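Local coordinates for vitamin B12-binding protein (Vibrio cholerae O395, PDB 5YSC) that binds vitamin B12 in the periplasm and probably delivers it to the membrane subunit BtuC of the BtuCDF ABC transporter for import, at residues E32-G40 with I114-S125; Q153-L161 with V203-T213. All blocks are in the same frame, centred on the assembly; numbering follows the deposited sequence.

Contact 1 (E32-G40 with I114-S125); sequences EIAYAAGLG and IADNIEALSHYS
Helix 28-36 and helix 112-122 pack against each other in the lobe built on the parallel sheet 43-45, 23-25, 80-83 and 103-105, and Ile33 of helix 28-36 is a knob seated in a hole of helix 112-122 made by Ile114, Asn117, Ile118 and Leu121. Over the short segments the helix axes come within 8.9 Å at a crossing angle of -55°. The two branches of Ile33 divide the work. Ile33 CD1 presses on Ile118 CG1 at 3.4 Å, and it also meets CG2 of Ile114. A chi1 of -70° sets CG1 beside the backbone N and leaves Ile33 CG2 anti to it, directed at Leu121 CD1 at 3.3 Å. Both contacts are tighter than usual for carbon, and Ile33 crosses Ile118 and Leu121 at about right angles. One turn on, CB of Ala37 rests on CB of Leu121 (3.6 Å), and its small size is consistent with the approach of 4.9 Å between the CA atoms of Ala37 and Ser122. Helix 28-36 then ends in a Schellman motif with Gly38, at positive phi, as C-prime residue; Leu39 N bonds to Ala34 O. Leu39 crosses Leu121, its CD1 lying 3.5 Å from Leu121 O, while CD2 lies against CA of Ser125. The bond across the segments comes here: Ser125 OG donates to Gly38 O at 2.8 Å, approaching from above the carbonyl plane, 39° out of it. The same hydroxyl is hydrogen-bonded with Asn127 N, and Leu121 also reaches Ile82 and Tyr104 of the sheet. The contact is thus mainly close-fitted aliphatic packing, with one hydroxyl tying the type I turn Ser122-Ser125 to the carbonyl of Gly38.

Contact 2 (Q153-L161 with V203-T213); sequences QPIRYFYQL and VLVKQPQVIFT
Main-chain hydrogen bonds join Arg156-Gln160 to Gln209-Thr213 in parallel register. Phe158 N donates to Val210 O, Phe212 N reaches Phe158 O at 2.7 Å, and Gln160 N bonds to Phe212 O. At the start of the pairing a side chain substitutes for backbone: Gln209 OE1 accepts the N-H of Arg156 at 2.9 Å in an almost straight bond (178°), while Gln209 N donates to Arg156 O. Water 1 donates to the same OE1 and to Pro154 O. The Arg156 guanidinium turns back, its chain bent at chi3 (58°), to meet the end of helix 200-206 edge-on: NH2 of Arg156 donates to Lys206 O at 2.7 Å in the plane of both groups, and NH1 adds a weak bond to Gln207 O.

These strands are the central pair of the parallel sheet 184-186, 155-159, 210-213 and 239-241, in the second lobe of the binding protein.

Apolar packing occupies both faces. On the one bearing Phe158 and Ile211, chi1 of 172° directs the Phe158 ring against helix 200-206, where Val203 CG2 makes a CH-pi contact over one ring face, 4.0 Å from the centroid. Phe158 CB meanwhile rests on Pro208 CB at 3.8 Å. On the face of Tyr157, Tyr159, Val210 and Phe212, Tyr159 CD1 meets Phe212 CB at 3.5 Å, with the side chains crossing at about a right angle. The Tyr159 hydroxyl bonds to Asn248. At the Gln160-Thr213 end of the pairing, water 3 donates to Gln160 OE1, which Trp224 also holds, and accepts from Thr213 OG1.

In the fold
Contacts 1 and 2 lie on opposite sides of the chain's centre, their own centres about 34 Å apart and their nearest atoms about 13 Å apart, one in each of two lobes built around four-stranded parallel sheets of the same 2-1-3-4 order. Both are largely buried. Contact 1 is helix against helix beside its sheet and relies on interlocked aliphatic side chains; contact 2 lies within its sheet and is knit by backbone hydrogen bonds, with a guanidinium and a water at the partly exposed Arg156-Gln209 end and water-bridged polar side chains at the buried Gln160-Thr213 end. Bound cyanocobalamin touches Leu161, at the end of segment 153-161, whereas the side chain of Ile33 is about 9 Å from it.

Contact 1 (E32-G40 with I114-S125)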
loop_
_atom_site.group_PDB
_atom_site.type_symbol
_atom_site.label_atom_id
_atom_site.label_comp_id
_atom_site.label_asym_id
_atom_site.label_seq_id
_atom_site.Cartn_x
_atom_site.Cartn_y
_atom_site.Cartn_z
ATOM N N GLU A 32 2.235 -10.147 -2.813
ATOM C CA GLU A 32 3.224 -9.636 -3.759
ATOM C C GLU A 32 4.646 -9.829 -3.227
ATOM O O GLU A 32 5.543 -10.273 -3.953
ATOM C CB GLU A 32 2.950 -8.159 -4.107
ATOM C CG GLU A 32 1.587 -7.941 -4.824
ATOM C CD GLU A 32 1.458 -6.655 -5.598
ATOM O OE1 GLU A 32 2.431 -6.237 -6.265
ATOM O OE2 GLU A 32 0.351 -6.061 -5.558
ATOM N N ILE A 33 4.885 -9.460 -1.966
ATOM C CA ILE A 33 6.234 -9.547 -1.409
ATOM C C ILE A 33 6.677 -10.987 -1.306
ATOM O O ILE A 33 7.869 -11.291 -1.483
ATOM C CB ILE A 33 6.282 -8.833 -0.047
ATOM C CG1 ILE A 33 6.157 -7.311 -0.242
ATOM C CG2 ILE A 33 7.532 -9.193 0.672
ATOM C CD1 ILE A 33 7.138 -6.737 -1.067
ATOM N N ALA A 34 5.737 -11.890 -1.013
ATOM C CA ALA A 34 6.067 -13.317 -0.948
ATOM C C ALA A 34 6.590 -13.818 -2.292
ATOM O O ALA A 34 7.627 -14.495 -2.352
ATOM C CB ALA A 34 4.861 -14.134 -0.475
ATOM N N TYR A 35 5.901 -13.476 -3.390
ATOM C CA TYR A 35 6.410 -13.886 -4.704
ATOM C C TYR A 35 7.758 -13.251 -5.006
ATOM O O TYR A 35 8.671 -13.941 -5.492
ATOM C CB TYR A 35 5.411 -13.550 -5.814
ATOM C CG TYR A 35 4.366 -14.615 -6.027
ATOM C CD1 TYR A 35 3.206 -14.606 -5.291
ATOM C CD2 TYR A 35 4.518 -15.628 -6.978
ATOM C CE1 TYR A 35 2.235 -15.560 -5.460
ATOM C CE2 TYR A 35 3.549 -16.588 -7.146
ATOM C CZ TYR A 35 2.392 -16.547 -6.388
ATOM O OH TYR A 35 1.373 -17.510 -6.567
ATOM N N ALA A 36 7.930 -11.957 -4.680
ATOM C CA ALA A 36 9.213 -11.301 -4.937
ATOM C C ALA A 36 10.345 -11.923 -4.124
ATOM O O ALA A 36 11.516 -11.872 -4.546
ATOM C CB ALA A 36 9.118 -9.817 -4.632
ATOM N N ALA A 37 10.012 -12.475 -2.964
ATOM C CA ALA A 37 10.976 -13.067 -2.056
ATOM C C ALA A 37 11.282 -14.498 -2.398
ATOM O O ALA A 37 11.991 -15.144 -1.622
ATOM C CB ALA A 37 10.467 -12.990 -0.606
ATOM N N GLY A 38 10.764 -15.018 -3.510
ATOM C CA GLY A 38 10.998 -16.411 -3.852
ATOM C C GLY A 38 10.258 -17.419 -2.996
ATOM O O GLY A 38 10.788 -18.510 -2.721
ATOM N N LEU A 39 9.050 -17.067 -2.547
ATOM C CA LEU A 39 8.180 -17.939 -1.765
ATOM C C LEU A 39 6.903 -18.318 -2.491
ATOM O O LEU A 39 6.085 -19.067 -1.937
ATOM C CB LEU A 39 7.799 -17.258 -0.437
ATOM C CG LEU A 39 8.951 -16.686 0.402
ATOM C CD1 LEU A 39 8.469 -16.053 1.703
ATOM C CD2 LEU A 39 9.915 -17.814 0.727
ATOM N N GLY A 40 6.655 -17.775 -3.686
ATOM C CA GLY A 40 5.333 -17.900 -4.280
ATOM C C GLY A 40 4.902 -19.334 -4.496
ATOM O O GLY A 40 3.719 -19.668 -4.326
ATOM N N ILE A 114 9.732 -1.943 2.563
ATOM C CA ILE A 114 9.355 -2.913 1.541
ATOM C C ILE A 114 10.543 -3.802 1.227
ATOM O O ILE A 114 10.428 -5.020 1.150
ATOM C CB ILE A 114 8.820 -2.205 0.272
ATOM C CG1 ILE A 114 7.550 -1.411 0.622
ATOM C CG2 ILE A 114 8.520 -3.218 -0.815
ATOM C CD1 ILE A 114 7.051 -0.501 -0.461
ATOM N N ALA A 115 11.685 -3.196 0.978
ATOM C CA ALA A 115 12.867 -3.994 0.727
ATOM C C ALA A 115 13.221 -4.837 1.951
ATOM O O ALA A 115 13.579 -6.013 1.814
ATOM C CB ALA A 115 14.026 -3.088 0.336
ATOM N N ASP A 116 13.081 -4.263 3.147
ATOM C CA ASP A 116 13.349 -5.017 4.373
ATOM C C ASP A 116 12.465 -6.257 4.441
ATOM O O ASP A 116 12.919 -7.343 4.816
ATOM C CB ASP A 116 13.100 -4.153 5.626
ATOM C CG ASP A 116 14.008 -2.939 5.747
ATOM O OD1 ASP A 116 15.099 -2.866 5.130
ATOM O OD2 ASP A 116 13.593 -2.047 6.512
ATOM N N ASN A 117 11.170 -6.087 4.155
ATOM C CA ASN A 117 10.248 -7.223 4.097
ATOM C C ASN A 117 10.731 -8.321 3.142
ATOM O O ASN A 117 10.698 -9.506 3.475
ATOM C CB ASN A 117 8.856 -6.755 3.646
ATOM C CG ASN A 117 7.943 -6.383 4.780
ATOM O OD1 ASN A 117 7.241 -7.246 5.339
ATOM N ND2 ASN A 117 7.818 -5.103 5.022
ATOM N N ILE A 118 11.107 -7.947 1.915
ATOM C CA ILE A 118 11.518 -8.923 0.927
ATOM C C ILE A 118 12.765 -9.652 1.400
ATOM O O ILE A 118 12.847 -10.881 1.281
ATOM C CB ILE A 118 11.748 -8.251 -0.441
ATOM C CG1 ILE A 118 10.450 -7.604 -0.928
ATOM C CG2 ILE A 118 12.263 -9.287 -1.466
ATOM C CD1 ILE A 118 10.594 -6.712 -2.195
ATOM N N GLU A 119 13.729 -8.909 1.971
ATOM C CA GLU A 119 14.982 -9.521 2.402
ATOM C C GLU A 119 14.743 -10.461 3.577
ATOM O O GLU A 119 15.229 -11.594 3.580
ATOM C CB GLU A 119 15.998 -8.436 2.744
ATOM C CG GLU A 119 17.338 -8.972 3.239
ATOM C CD GLU A 119 18.329 -7.852 3.448
ATOM O OE1 GLU A 119 17.886 -6.719 3.749
ATOM O OE2 GLU A 119 19.545 -8.098 3.302
ATOM N N ALA A 120 13.920 -10.045 4.530
ATOM C CA ALA A 120 13.515 -10.949 5.605
ATOM C C ALA A 120 12.827 -12.195 5.072
ATOM O O ALA A 120 13.128 -13.319 5.489
ATOM C CB ALA A 120 12.590 -10.218 6.585
ATOM N N LEU A 121 11.861 -12.032 4.169
ATOM C CA LEU A 121 11.132 -13.197 3.737
ATOM C C LEU A 121 12.009 -14.152 2.945
ATOM O O LEU A 121 11.731 -15.347 2.902
ATOM C CB LEU A 121 9.908 -12.773 2.922
ATOM C CG LEU A 121 8.732 -12.262 3.751
ATOM C CD1 LEU A 121 7.659 -11.681 2.837
ATOM C CD2 LEU A 121 8.125 -13.390 4.587
ATOM N N SER A 122 13.042 -13.641 2.294
ATOM C CA SER A 122 13.944 -14.506 1.548
ATOM C C SER A 122 14.651 -15.519 2.445
ATOM O O SER A 122 15.107 -16.562 1.951
ATOM C CB SER A 122 14.962 -13.645 0.800
ATOM O OG SER A 122 16.065 -13.279 1.597
ATOM N N HIS A 123 14.728 -15.253 3.748
ATOM C CA HIS A 123 15.324 -16.229 4.663
ATOM C C HIS A 123 14.536 -17.527 4.716
ATOM O O HIS A 123 15.049 -18.548 5.200
ATOM C CB HIS A 123 15.423 -15.656 6.079
ATOM C CG HIS A 123 16.465 -14.604 6.232
ATOM N ND1 HIS A 123 16.455 -13.438 5.506
ATOM C CD2 HIS A 123 17.555 -14.540 7.027
ATOM C CE1 HIS A 123 17.493 -12.699 5.848
ATOM N NE2 HIS A 123 18.179 -13.349 6.765
ATOM N N TYR A 124 13.291 -17.498 4.266
ATOM C CA TYR A 124 12.459 -18.687 4.332
ATOM C C TYR A 124 12.409 -19.377 2.989
ATOM O O TYR A 124 11.658 -20.326 2.807
ATOM C CB TYR A 124 11.038 -18.340 4.769
ATOM C CG TYR A 124 10.949 -17.741 6.145
ATOM C CD1 TYR A 124 10.797 -18.542 7.262
ATOM C CD2 TYR A 124 11.014 -16.376 6.325
ATOM C CE1 TYR A 124 10.713 -17.996 8.517
ATOM C CE2 TYR A 124 10.931 -15.822 7.575
ATOM C CZ TYR A 124 10.783 -16.632 8.669
ATOM O OH TYR A 124 10.703 -16.064 9.917
ATOM N N SER A 125 13.202 -18.892 2.043
ATOM C CA SER A 125 13.124 -19.416 0.691
ATOM C C SER A 125 14.138 -20.537 0.499
ATOM O O SER A 125 15.207 -20.541 1.115
ATOM C CB SER A 125 13.376 -18.307 -0.333
ATOM O OG SER A 125 13.407 -18.832 -1.654
#

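Contact 2 (Q153-L161 with V203-T213)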
loop_
_atom_site.group_PDB
_atom_site.type_symbol
_atom_site.label_atom_id
_atom_site.label_comp_id
_atom_site.label_asym_id
_atom_site.label_seq_id
_atom_site.Cartn_x
_atom_site.Cartn_y
_atom_site.Cartn_z
ATOM N N GLN A 153 9.297 20.571 -5.060
ATOM C CA GLN A 153 9.039 21.457 -3.944
ATOM C C GLN A 153 7.806 20.990 -3.206
ATOM O O GLN A 153 6.978 20.271 -3.766
ATOM C CB GLN A 153 8.813 22.898 -4.419
ATOM C CG GLN A 153 10.001 23.535 -5.127
ATOM C CD GLN A 153 10.763 24.477 -4.220
ATOM O OE1 GLN A 153 10.200 25.437 -3.684
ATOM N NE2 GLN A 153 12.047 24.203 -4.028
ATOM N N PRO A 154 7.631 21.417 -1.957
ATOM C CA PRO A 154 6.474 20.971 -1.172
ATOM C C PRO A 154 5.160 21.358 -1.815
ATOM O O PRO A 154 4.918 22.522 -2.144
ATOM C CB PRO A 154 6.658 21.688 0.168
ATOM C CG PRO A 154 8.116 21.949 0.241
ATOM C CD PRO A 154 8.538 22.253 -1.148
ATOM N N ILE A 155 4.302 20.362 -1.977
ATOM C CA ILE A 155 2.971 20.572 -2.507
ATOM C C ILE A 155 1.951 19.986 -1.550
ATOM O O ILE A 155 2.109 18.868 -1.090
ATOM C CB ILE A 155 2.793 19.890 -3.870
ATOM C CG1 ILE A 155 3.833 20.393 -4.867
ATOM C CG2 ILE A 155 1.395 20.124 -4.389
ATOM C CD1 ILE A 155 3.474 21.701 -5.489
ATOM N N ARG A 156 0.907 20.752 -1.259
ATOM C CA ARG A 156 -0.168 20.307 -0.376
ATOM C C ARG A 156 -1.192 19.502 -1.170
ATOM O O ARG A 156 -1.858 20.040 -2.050
ATOM C CB ARG A 156 -0.828 21.510 0.306
ATOM C CG ARG A 156 0.175 22.350 1.082
ATOM C CD ARG A 156 -0.421 23.681 1.572
ATOM N NE ARG A 156 -1.576 23.425 2.422
ATOM C CZ ARG A 156 -2.837 23.714 2.126
ATOM N NH1 ARG A 156 -3.147 24.347 0.999
ATOM N NH2 ARG A 156 -3.793 23.395 2.999
ATOM N N TYR A 157 -1.357 18.230 -0.820
ATOM C CA TYR A 157 -2.263 17.351 -1.539
ATOM C C TYR A 157 -3.360 16.801 -0.622
ATOM O O TYR A 157 -3.229 16.713 0.603
ATOM C CB TYR A 157 -1.493 16.181 -2.209
ATOM C CG TYR A 157 -1.022 15.152 -1.228
ATOM C CD1 TYR A 157 0.211 15.281 -0.597
ATOM C CD2 TYR A 157 -1.837 14.066 -0.888
ATOM C CE1 TYR A 157 0.635 14.350 0.338
ATOM C CE2 TYR A 157 -1.436 13.149 0.051
ATOM C CZ TYR A 157 -0.178 13.297 0.650
ATOM O OH TYR A 157 0.263 12.418 1.604
ATOM N N PHE A 158 -4.457 16.436 -1.266
ATOM C CA PHE A 158 -5.516 15.625 -0.705
ATOM C C PHE A 158 -5.546 14.305 -1.461
ATOM O O PHE A 158 -5.600 14.320 -2.693
ATOM C CB PHE A 158 -6.826 16.381 -0.862
ATOM C CG PHE A 158 -8.034 15.590 -0.499
ATOM C CD1 PHE A 158 -8.099 14.907 0.707
ATOM C CD2 PHE A 158 -9.123 15.531 -1.357
ATOM C CE1 PHE A 158 -9.231 14.192 1.052
ATOM C CE2 PHE A 158 -10.233 14.794 -1.032
ATOM C CZ PHE A 158 -10.283 14.115 0.178
ATOM N N TYR A 159 -5.502 13.167 -0.745
ATOM C CA TYR A 159 -5.685 11.851 -1.372
ATOM C C TYR A 159 -6.922 11.165 -0.834
ATOM O O TYR A 159 -6.976 10.792 0.348
ATOM C CB TYR A 159 -4.469 10.940 -1.165
ATOM C CG TYR A 159 -4.690 9.541 -1.740
ATOM C CD1 TYR A 159 -5.208 9.362 -3.011
ATOM C CD2 TYR A 159 -4.402 8.421 -0.997
ATOM C CE1 TYR A 159 -5.424 8.099 -3.532
ATOM C CE2 TYR A 159 -4.592 7.144 -1.500
ATOM C CZ TYR A 159 -5.116 6.990 -2.757
ATOM O OH TYR A 159 -5.320 5.726 -3.256
ATOM N N GLN A 160 -7.875 10.980 -1.730
ATOM C CA GLN A 160 -9.159 10.358 -1.482
ATOM C C GLN A 160 -9.118 8.842 -1.728
ATOM O O GLN A 160 -8.817 8.399 -2.838
ATOM C CB GLN A 160 -10.137 11.028 -2.450
ATOM C CG GLN A 160 -11.518 10.955 -2.069
ATOM C CD GLN A 160 -12.347 11.857 -2.929
ATOM O OE1 GLN A 160 -11.847 12.525 -3.863
ATOM N NE2 GLN A 160 -13.619 11.912 -2.613
ATOM N N LEU A 161 -9.472 8.053 -0.714
ATOM C CA LEU A 161 -9.642 6.612 -0.889
ATOM C C LEU A 161 -11.016 6.226 -1.434
ATOM O O LEU A 161 -11.173 5.130 -1.990
ATOM C CB LEU A 161 -9.431 5.900 0.447
ATOM C CG LEU A 161 -8.031 5.918 1.020
ATOM C CD1 LEU A 161 -8.075 5.218 2.348
ATOM C CD2 LEU A 161 -7.037 5.186 0.098
ATOM N N VAL A 203 -12.511 19.421 3.223
ATOM C CA VAL A 203 -11.592 19.533 2.091
ATOM C C VAL A 203 -11.614 20.953 1.546
ATOM O O VAL A 203 -10.566 21.578 1.343
ATOM C CB VAL A 203 -11.954 18.526 0.982
ATOM C CG1 VAL A 203 -10.958 18.636 -0.185
ATOM C CG2 VAL A 203 -12.021 17.098 1.512
ATOM N N LEU A 204 -12.819 21.461 1.256
ATOM C CA LEU A 204 -12.955 22.784 0.657
ATOM C C LEU A 204 -12.201 23.821 1.459
ATOM O O LEU A 204 -11.471 24.651 0.907
ATOM C CB LEU A 204 -14.432 23.180 0.560
ATOM C CG LEU A 204 -15.339 22.377 -0.379
ATOM C CD1 LEU A 204 -16.749 22.959 -0.391
ATOM C CD2 LEU A 204 -14.766 22.336 -1.767
ATOM N N VAL A 205 -12.359 23.770 2.775
ATOM C CA VAL A 205 -11.699 24.732 3.637
ATOM C C VAL A 205 -10.195 24.637 3.459
ATOM O O VAL A 205 -9.508 25.657 3.369
ATOM C CB VAL A 205 -12.149 24.492 5.091
ATOM C CG1 VAL A 205 -11.103 24.911 6.098
ATOM C CG2 VAL A 205 -13.465 25.218 5.336
ATOM N N LYS A 206 -9.677 23.409 3.317
ATOM C CA LYS A 206 -8.237 23.154 3.327
ATOM C C LYS A 206 -7.530 23.605 2.049
ATOM O O LYS A 206 -6.310 23.805 2.064
ATOM C CB LYS A 206 -7.981 21.663 3.540
ATOM C CG LYS A 206 -8.194 21.154 4.969
ATOM C CD LYS A 206 -6.909 21.225 5.775
ATOM C CE LYS A 206 -7.070 20.565 7.146
ATOM N NZ LYS A 206 -5.796 20.582 7.895
ATOM N N GLN A 207 -8.237 23.725 0.936
ATOM C CA GLN A 207 -7.619 24.308 -0.255
ATOM C C GLN A 207 -6.421 23.509 -0.767
ATOM O O GLN A 207 -5.365 24.085 -1.043
ATOM C CB GLN A 207 -7.180 25.753 0.042
ATOM C CG GLN A 207 -7.183 26.666 -1.174
ATOM C CD GLN A 207 -8.560 26.776 -1.779
ATOM O OE1 GLN A 207 -9.558 26.429 -1.137
ATOM N NE2 GLN A 207 -8.626 27.222 -3.030
ATOM N N PRO A 208 -6.555 22.199 -0.968
ATOM C CA PRO A 208 -5.424 21.423 -1.483
ATOM C C PRO A 208 -4.976 21.930 -2.843
ATOM O O PRO A 208 -5.792 22.281 -3.687
ATOM C CB PRO A 208 -5.983 19.999 -1.579
ATOM C CG PRO A 208 -7.460 20.190 -1.717
ATOM C CD PRO A 208 -7.789 21.408 -0.890
ATOM N N GLN A 209 -3.672 21.926 -3.068
ATOM C CA GLN A 209 -3.139 22.279 -4.386
ATOM C C GLN A 209 -3.422 21.190 -5.419
ATOM O O GLN A 209 -3.658 21.496 -6.595
ATOM C CB GLN A 209 -1.639 22.523 -4.277
ATOM C CG GLN A 209 -1.302 23.845 -3.608
ATOM C CD GLN A 209 0.166 23.966 -3.344
ATOM O OE1 GLN A 209 0.696 23.384 -2.396
ATOM N NE2 GLN A 209 0.850 24.704 -4.199
ATOM N N VAL A 210 -3.434 19.931 -4.978
ATOM C CA VAL A 210 -3.655 18.762 -5.821
ATOM C C VAL A 210 -4.652 17.856 -5.110
ATOM O O VAL A 210 -4.575 17.694 -3.887
ATOM C CB VAL A 210 -2.345 17.991 -6.065
ATOM C CG1 VAL A 210 -2.653 16.763 -6.880
ATOM C CG2 VAL A 210 -1.308 18.847 -6.763
ATOM N N ILE A 211 -5.589 17.280 -5.865
ATOM C CA ILE A 211 -6.462 16.210 -5.381
ATOM C C ILE A 211 -6.133 14.923 -6.131
ATOM O O ILE A 211 -6.164 14.891 -7.364
ATOM C CB ILE A 211 -7.940 16.576 -5.548
ATOM C CG1 ILE A 211 -8.264 17.762 -4.619
ATOM C CG2 ILE A 211 -8.808 15.388 -5.198
ATOM C CD1 ILE A 211 -9.633 18.391 -4.838
ATOM N N PHE A 212 -5.846 13.866 -5.383
ATOM C CA PHE A 212 -5.668 12.530 -5.926
ATOM C C PHE A 212 -6.875 11.664 -5.600
ATOM O O PHE A 212 -7.394 11.704 -4.474
ATOM C CB PHE A 212 -4.406 11.884 -5.369
ATOM C CG PHE A 212 -3.125 12.502 -5.890
ATOM C CD1 PHE A 212 -2.855 12.551 -7.245
ATOM C CD2 PHE A 212 -2.232 13.085 -5.016
ATOM C CE1 PHE A 212 -1.706 13.098 -7.689
ATOM C CE2 PHE A 212 -1.070 13.670 -5.454
ATOM C CZ PHE A 212 -0.802 13.675 -6.807
ATOM N N THR A 213 -7.306 10.862 -6.571
ATOM C CA THR A 213 -8.507 10.054 -6.423
ATOM C C THR A 213 -8.306 8.740 -7.196
ATOM O O THR A 213 -7.171 8.343 -7.481
ATOM C CB THR A 213 -9.733 10.879 -6.872
ATOM O OG1 THR A 213 -10.958 10.193 -6.529
ATOM C CG2 THR A 213 -9.678 11.157 -8.413
HETATM O O HOH W 1 3.085 23.691 -0.964
HETATM O O HOH W 2 -6.496 5.665 -5.821
HETATM O O HOH W 3 -12.707 12.211 -6.490
HETATM O O HOH W 4 -11.545 7.985 -4.544
#